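Local atomic coordinates of DNA polymerase (Pyrobaculum calidifontis, PDB entry 5MDN), a protein that probably catalyses template-directed DNA synthesis, adding deoxyribonucleotides from their triphosphates to a growing strand, as a family B polymerase of a hyperthermophilic archaeon. Residues Y119-G124 against L378-Y383; V125-W130 against Q353-S358. All blocks are in the same frame, centred on the assembly; numbering follows the deposited sequence.

Overall arrangement
Both contacts tie the region 119-130 to helices 326-356 and 370-384, more than 200 residues later in the chain, and their centres lie 12 Å apart on one side of the chain's centre. Along the sequence the order is 119-124, 125-130, 353-358, 378-383, so contact 2 is nested inside the loop closed by contact 1. Helix 115-123 packs on helix 370-384, and the loop leading from it to strand 131-141 meets the C-terminal end of helix 326-356. Arg-380 of contact 1 also touches the loop of contact 2 and so links the two. Nearby, a magnesium ion bound by Asp-7 and Asp-363 joins strand 5-12 to helix 362-365.

Contact 1: Y119-G124 against L378-Y383; sequences YMIDKG and LLRYAY
Ile-121 lies between Arg-380 and Tyr-383, and these three residues bury the most surface where helices 115-123 and 370-384 meet. The short helical segments run at 37° to each other, their axes 9.3 Å apart. The two branches of Ile-121 divide the work: CG2 packs on Tyr-383 CB at 3.7 Å, while CD1 reaches Leu-379 CB at 4.1 Å. Its CG1 also covers one face of the Arg-380 guanidinium, 4.2 Å from NE.

Arg-380 bends at chi3 (-85°), which carries its guanidinium to the end of the opposing helix. There NH1 comes within 3.5 Å of Met-120 O and hydrogen-bonds to Val-125 O, just past Gly-124, whose positive phi completes a Schellman motif. The Met-120 side chain lies about 9 Å from the magnesium ion bound by Asp-7 and Asp-363.

Tyr-383 holds CG anti to the backbone N (chi1 180°), extending its ring alongside Asp-122, with a face against it. Asp-122 CA sits over that face, 3.9 Å from the centroid, in a CH-pi contact. The carboxylate stacks almost parallel to the ring, with OD1 3.7 Å from CE1 of Tyr-383; OD1 also forms a salt bridge with Arg-118, which probably offsets part of its charge.

Around this interface, Tyr-119 turns to strand 144-155, touching Val-149, whereas Leu-378 and Tyr-381 pack on helix 468-486, placing helix 370-384 between helix 115-123 and that helix.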
loop_
_atom_site.group_PDB
_atom_site.type_symbol
_atom_site.label_atom_id
_atom_site.label_comp_id
_atom_site.label_asym_id
_atom_site.label_seq_id
_atom_site.Cartn_x
_atom_site.Cartn_y
_atom_site.Cartn_z
ATOM N N TYR A 119 -3.313 -21.688 9.221
ATOM C CA TYR A 119 -4.432 -22.574 8.910
ATOM C C TYR A 119 -4.802 -22.508 7.433
ATOM O O TYR A 119 -4.949 -23.542 6.772
ATOM C CB TYR A 119 -5.636 -22.222 9.782
ATOM C CG TYR A 119 -6.862 -23.054 9.487
ATOM C CD1 TYR A 119 -7.034 -24.302 10.070
ATOM C CD2 TYR A 119 -7.849 -22.590 8.628
ATOM C CE1 TYR A 119 -8.154 -25.066 9.800
ATOM C CE2 TYR A 119 -8.969 -23.345 8.352
ATOM C CZ TYR A 119 -9.118 -24.583 8.942
ATOM O OH TYR A 119 -10.234 -25.337 8.669
ATOM N N MET A 120 -4.972 -21.297 6.899
ATOM C CA MET A 120 -5.414 -21.161 5.514
ATOM C C MET A 120 -4.359 -21.677 4.544
ATOM O O MET A 120 -4.696 -22.250 3.501
ATOM C CB MET A 120 -5.778 -19.708 5.211
ATOM C CG MET A 120 -7.020 -19.227 5.950
ATOM S SD MET A 120 -7.624 -17.617 5.403
ATOM C CE MET A 120 -6.139 -16.632 5.530
ATOM N N ILE A 121 -3.079 -21.468 4.859
ATOM C CA ILE A 121 -2.008 -22.013 4.028
ATOM C C ILE A 121 -2.058 -23.537 4.022
ATOM O O ILE A 121 -2.049 -24.172 2.960
ATOM C CB ILE A 121 -0.639 -21.494 4.503
ATOM C CG1 ILE A 121 -0.449 -20.032 4.093
ATOM C CG2 ILE A 121 0.489 -22.359 3.955
ATOM C CD1 ILE A 121 0.810 -19.401 4.647
ATOM N N ASP A 122 -2.106 -24.148 5.209
ATOM C CA ASP A 122 -2.024 -25.603 5.300
ATOM C C ASP A 122 -3.265 -26.275 4.724
ATOM O O ASP A 122 -3.165 -27.328 4.083
ATOM C CB ASP A 122 -1.812 -26.022 6.755
ATOM C CG ASP A 122 -0.432 -25.667 7.267
ATOM O OD1 ASP A 122 0.219 -24.782 6.671
ATOM O OD2 ASP A 122 0.002 -26.275 8.268
ATOM N N LYS A 123 -4.440 -25.691 4.940
ATOM C CA LYS A 123 -5.685 -26.266 4.449
ATOM C C LYS A 123 -6.043 -25.799 3.045
ATOM O O LYS A 123 -7.030 -26.281 2.480
ATOM C CB LYS A 123 -6.832 -25.939 5.410
ATOM C CG LYS A 123 -6.575 -26.386 6.839
ATOM C CD LYS A 123 -6.474 -27.899 6.931
ATOM C CE LYS A 123 -6.049 -28.342 8.319
ATOM N NZ LYS A 123 -5.782 -29.806 8.384
ATOM N N GLY A 124 -5.268 -24.885 2.468
ATOM C CA GLY A 124 -5.554 -24.391 1.136
ATOM C C GLY A 124 -6.747 -23.466 1.051
ATOM O O GLY A 124 -7.391 -23.393 -0.000
ATOM N N LEU A 378 4.715 -16.681 -1.352
ATOM C CA LEU A 378 5.756 -17.702 -1.427
ATOM C C LEU A 378 5.637 -18.717 -0.297
ATOM O O LEU A 378 5.952 -19.896 -0.493
ATOM C CB LEU A 378 7.137 -17.045 -1.417
ATOM C CG LEU A 378 7.448 -16.163 -2.628
ATOM C CD1 LEU A 378 8.835 -15.553 -2.513
ATOM C CD2 LEU A 378 7.308 -16.952 -3.921
ATOM N N LEU A 379 5.190 -18.284 0.887
ATOM C CA LEU A 379 4.931 -19.233 1.967
ATOM C C LEU A 379 3.842 -20.221 1.577
ATOM O O LEU A 379 3.920 -21.409 1.909
ATOM C CB LEU A 379 4.526 -18.499 3.242
ATOM C CG LEU A 379 5.556 -17.709 4.040
ATOM C CD1 LEU A 379 4.870 -17.116 5.252
ATOM C CD2 LEU A 379 6.712 -18.593 4.450
ATOM N N ARG A 380 2.815 -19.745 0.870
ATOM C CA ARG A 380 1.746 -20.631 0.426
ATOM C C ARG A 380 2.256 -21.619 -0.615
ATOM O O ARG A 380 1.936 -22.811 -0.558
ATOM C CB ARG A 380 0.582 -19.807 -0.129
ATOM C CG ARG A 380 -0.754 -20.528 -0.146
ATOM C CD ARG A 380 -1.870 -19.595 -0.584
ATOM N NE ARG A 380 -2.403 -18.813 0.527
ATOM C CZ ARG A 380 -3.548 -19.083 1.148
ATOM N NH1 ARG A 380 -4.285 -20.116 0.765
ATOM N NH2 ARG A 380 -3.959 -18.318 2.150
ATOM N N TYR A 381 3.044 -21.138 -1.580
ATOM C CA TYR A 381 3.654 -22.035 -2.557
ATOM C C TYR A 381 4.642 -22.988 -1.896
ATOM O O TYR A 381 4.699 -24.173 -2.245
ATOM C CB TYR A 381 4.349 -21.229 -3.657
ATOM C CG TYR A 381 3.431 -20.795 -4.778
ATOM C CD1 TYR A 381 3.138 -21.653 -5.830
ATOM C CD2 TYR A 381 2.863 -19.528 -4.790
ATOM C CE1 TYR A 381 2.301 -21.263 -6.860
ATOM C CE2 TYR A 381 2.024 -19.129 -5.816
ATOM C CZ TYR A 381 1.747 -20.002 -6.848
ATOM O OH TYR A 381 0.913 -19.610 -7.869
ATOM N N ALA A 382 5.446 -22.483 -0.955
ATOM C CA ALA A 382 6.429 -23.328 -0.283
ATOM C C ALA A 382 5.777 -24.504 0.433
ATOM O O ALA A 382 6.379 -25.581 0.524
ATOM C CB ALA A 382 7.249 -22.499 0.705
ATOM N N TYR A 383 4.558 -24.325 0.950
ATOM C CA TYR A 383 3.888 -25.424 1.639
ATOM C C TYR A 383 3.512 -26.536 0.666
ATOM O O TYR A 383 3.864 -27.704 0.876
ATOM C CB TYR A 383 2.651 -24.921 2.381
ATOM C CG TYR A 383 1.927 -26.034 3.101
ATOM C CD1 TYR A 383 2.440 -26.572 4.274
ATOM C CD2 TYR A 383 0.750 -26.567 2.594
ATOM C CE1 TYR A 383 1.793 -27.601 4.931
ATOM C CE2 TYR A 383 0.095 -27.595 3.244
ATOM C CZ TYR A 383 0.621 -28.109 4.413
ATOM O OH TYR A 383 -0.024 -29.133 5.068
#

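Contact 2: V125-W130 against Q353-S358; sequences VVPCAW and QLSSVS
Pro-127 and Cys-128 meet Ser-355 and Ser-356 where the loop after helix 115-123 passes the last turn of helix 326-356. Van der Waals packing makes up much of the contact. Pro-127 places the CG corner of its ring 3.6 Å from Ser-355 O and also beside that serine's OG. Cys-128 directs its side chain at the same residue, with SG lying 3.8 Å from Ser-355 CB. Further along the loop, Ala-129 CB touches Ser-356 CB at 4.1 Å.

Backbone carbonyls supply the second kind of interaction. Pro-127 O receives a CA-H...O contact from Ser-356 CA at 3.2 Å, with an angle of 130° at the hydrogen. Cys-128 O approaches CB of Ser-356 at 3.4 Å, so two successive loop carbonyls address carbon atoms of one serine. Cys-128 is also backbone hydrogen-bonded to Pro-5, so the loop joins the N-terminal strand 5-12 to the end of helix 326-356.

Clear hydrogen bonds come third. Ser-355 OG bonds to Leu-360 O. Ser-356 OG instead turns back between its N and carbonyl carbon (chi1 61°) and donates to Gln-353 O at 2.9 Å; that oxygen also accepts Val-357 N. A glycine in place of Ser-356 removes CB and OG, which would probably leave a gap beside Ala-129 CB and Cys-128 O and Gln-353 O without its hydroxyl donor.

Since the clear bonds of the two hydroxyls are made to the helix and the chain just after it, the loop is joined to the helix end largely by van der Waals packing and carbonyl-to-carbon contacts.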
loop_
_atom_site.group_PDB
_atom_site.type_symbol
_atom_site.label_atom_id
_atom_site.label_comp_id
_atom_site.label_asym_id
_atom_site.label_seq_id
_atom_site.Cartn_x
_atom_site.Cartn_y
_atom_site.Cartn_z
ATOM N N VAL A 125 -7.059 -22.756 2.130
ATOM C CA VAL A 125 -8.150 -21.787 2.119
ATOM C C VAL A 125 -7.650 -20.510 1.459
ATOM O O VAL A 125 -6.717 -19.867 1.951
ATOM C CB VAL A 125 -8.661 -21.510 3.540
ATOM C CG1 VAL A 125 -9.840 -20.548 3.501
ATOM C CG2 VAL A 125 -9.033 -22.805 4.237
ATOM N N VAL A 126 -8.271 -20.138 0.348
ATOM C CA VAL A 126 -7.894 -18.949 -0.409
ATOM C C VAL A 126 -8.966 -17.887 -0.186
ATOM O O VAL A 126 -10.146 -18.136 -0.469
ATOM C CB VAL A 126 -7.710 -19.260 -1.906
ATOM C CG1 VAL A 126 -6.412 -20.025 -2.125
ATOM C CG2 VAL A 126 -8.884 -20.069 -2.449
ATOM N N PRO A 127 -8.617 -16.714 0.339
ATOM C CA PRO A 127 -9.627 -15.674 0.556
ATOM C C PRO A 127 -10.079 -15.062 -0.760
ATOM O O PRO A 127 -9.341 -15.041 -1.748
ATOM C CB PRO A 127 -8.899 -14.646 1.431
ATOM C CG PRO A 127 -7.460 -14.833 1.111
ATOM C CD PRO A 127 -7.270 -16.282 0.750
ATOM N N CYS A 128 -11.314 -14.561 -0.758
ATOM C CA CYS A 128 -11.909 -13.936 -1.938
ATOM C C CYS A 128 -11.871 -14.880 -3.136
ATOM O O CYS A 128 -11.531 -14.494 -4.255
ATOM C CB CYS A 128 -11.225 -12.607 -2.262
ATOM S SG CYS A 128 -11.342 -11.363 -0.965
ATOM N N ALA A 129 -12.226 -16.139 -2.887
ATOM C CA ALA A 129 -12.322 -17.146 -3.933
ATOM C C ALA A 129 -13.222 -18.261 -3.426
ATOM O O ALA A 129 -13.169 -18.615 -2.245
ATOM C CB ALA A 129 -10.946 -17.695 -4.321
ATOM N N TRP A 130 -14.041 -18.809 -4.317
ATOM C CA TRP A 130 -14.959 -19.873 -3.931
ATOM C C TRP A 130 -14.184 -21.138 -3.578
ATOM O O TRP A 130 -13.514 -21.724 -4.435
ATOM C CB TRP A 130 -15.952 -20.153 -5.053
ATOM C CG TRP A 130 -16.912 -19.043 -5.327
ATOM C CD1 TRP A 130 -16.858 -18.145 -6.353
ATOM C CD2 TRP A 130 -18.088 -18.723 -4.575
ATOM N NE1 TRP A 130 -17.923 -17.280 -6.281
ATOM C CE2 TRP A 130 -18.693 -17.614 -5.198
ATOM C CE3 TRP A 130 -18.685 -19.265 -3.433
ATOM C CZ2 TRP A 130 -19.866 -17.037 -4.717
ATOM C CZ3 TRP A 130 -19.847 -18.691 -2.957
ATOM C CH2 TRP A 130 -20.426 -17.589 -3.598
ATOM N N GLN A 353 -9.114 -9.470 -6.260
ATOM C CA GLN A 353 -8.306 -10.426 -7.009
ATOM C C GLN A 353 -6.894 -10.509 -6.445
ATOM O O GLN A 353 -6.318 -11.600 -6.358
ATOM C CB GLN A 353 -8.277 -10.047 -8.488
ATOM C CG GLN A 353 -9.643 -10.038 -9.153
ATOM C CD GLN A 353 -10.339 -11.381 -9.063
ATOM O OE1 GLN A 353 -9.713 -12.429 -9.217
ATOM N NE2 GLN A 353 -11.644 -11.355 -8.814
ATOM N N LEU A 354 -6.322 -9.368 -6.056
ATOM C CA LEU A 354 -5.018 -9.377 -5.406
ATOM C C LEU A 354 -5.058 -10.096 -4.064
ATOM O O LEU A 354 -4.001 -10.455 -3.534
ATOM C CB LEU A 354 -4.510 -7.943 -5.224
ATOM C CG LEU A 354 -3.031 -7.774 -4.861
ATOM C CD1 LEU A 354 -2.149 -8.368 -5.950
ATOM C CD2 LEU A 354 -2.686 -6.312 -4.623
ATOM N N SER A 355 -6.250 -10.288 -3.490
ATOM C CA SER A 355 -6.385 -11.064 -2.262
ATOM C C SER A 355 -6.414 -12.564 -2.542
ATOM O O SER A 355 -5.852 -13.351 -1.774
ATOM C CB SER A 355 -7.643 -10.636 -1.506
ATOM O OG SER A 355 -7.866 -11.472 -0.386
ATOM N N SER A 356 -7.075 -12.976 -3.630
ATOM C CA SER A 356 -7.122 -14.395 -3.968
ATOM C C SER A 356 -5.782 -14.867 -4.516
ATOM O O SER A 356 -5.355 -15.999 -4.248
ATOM C CB SER A 356 -8.246 -14.665 -4.969
ATOM O OG SER A 356 -8.045 -13.944 -6.172
ATOM N N VAL A 357 -5.097 -14.011 -5.276
ATOM C CA VAL A 357 -3.660 -14.165 -5.441
ATOM C C VAL A 357 -2.970 -13.726 -4.152
ATOM O O VAL A 357 -3.561 -13.052 -3.300
ATOM C CB VAL A 357 -3.165 -13.360 -6.656
ATOM C CG1 VAL A 357 -1.763 -13.788 -7.058
ATOM C CG2 VAL A 357 -4.132 -13.518 -7.823
ATOM N N SER A 358 -1.725 -14.174 -3.975
ATOM C CA SER A 358 -0.929 -13.849 -2.791
ATOM C C SER A 358 -1.501 -14.499 -1.533
ATOM O O SER A 358 -0.761 -15.115 -0.760
ATOM C CB SER A 358 -0.813 -12.330 -2.615
ATOM O OG SER A 358 -1.898 -11.821 -1.860
#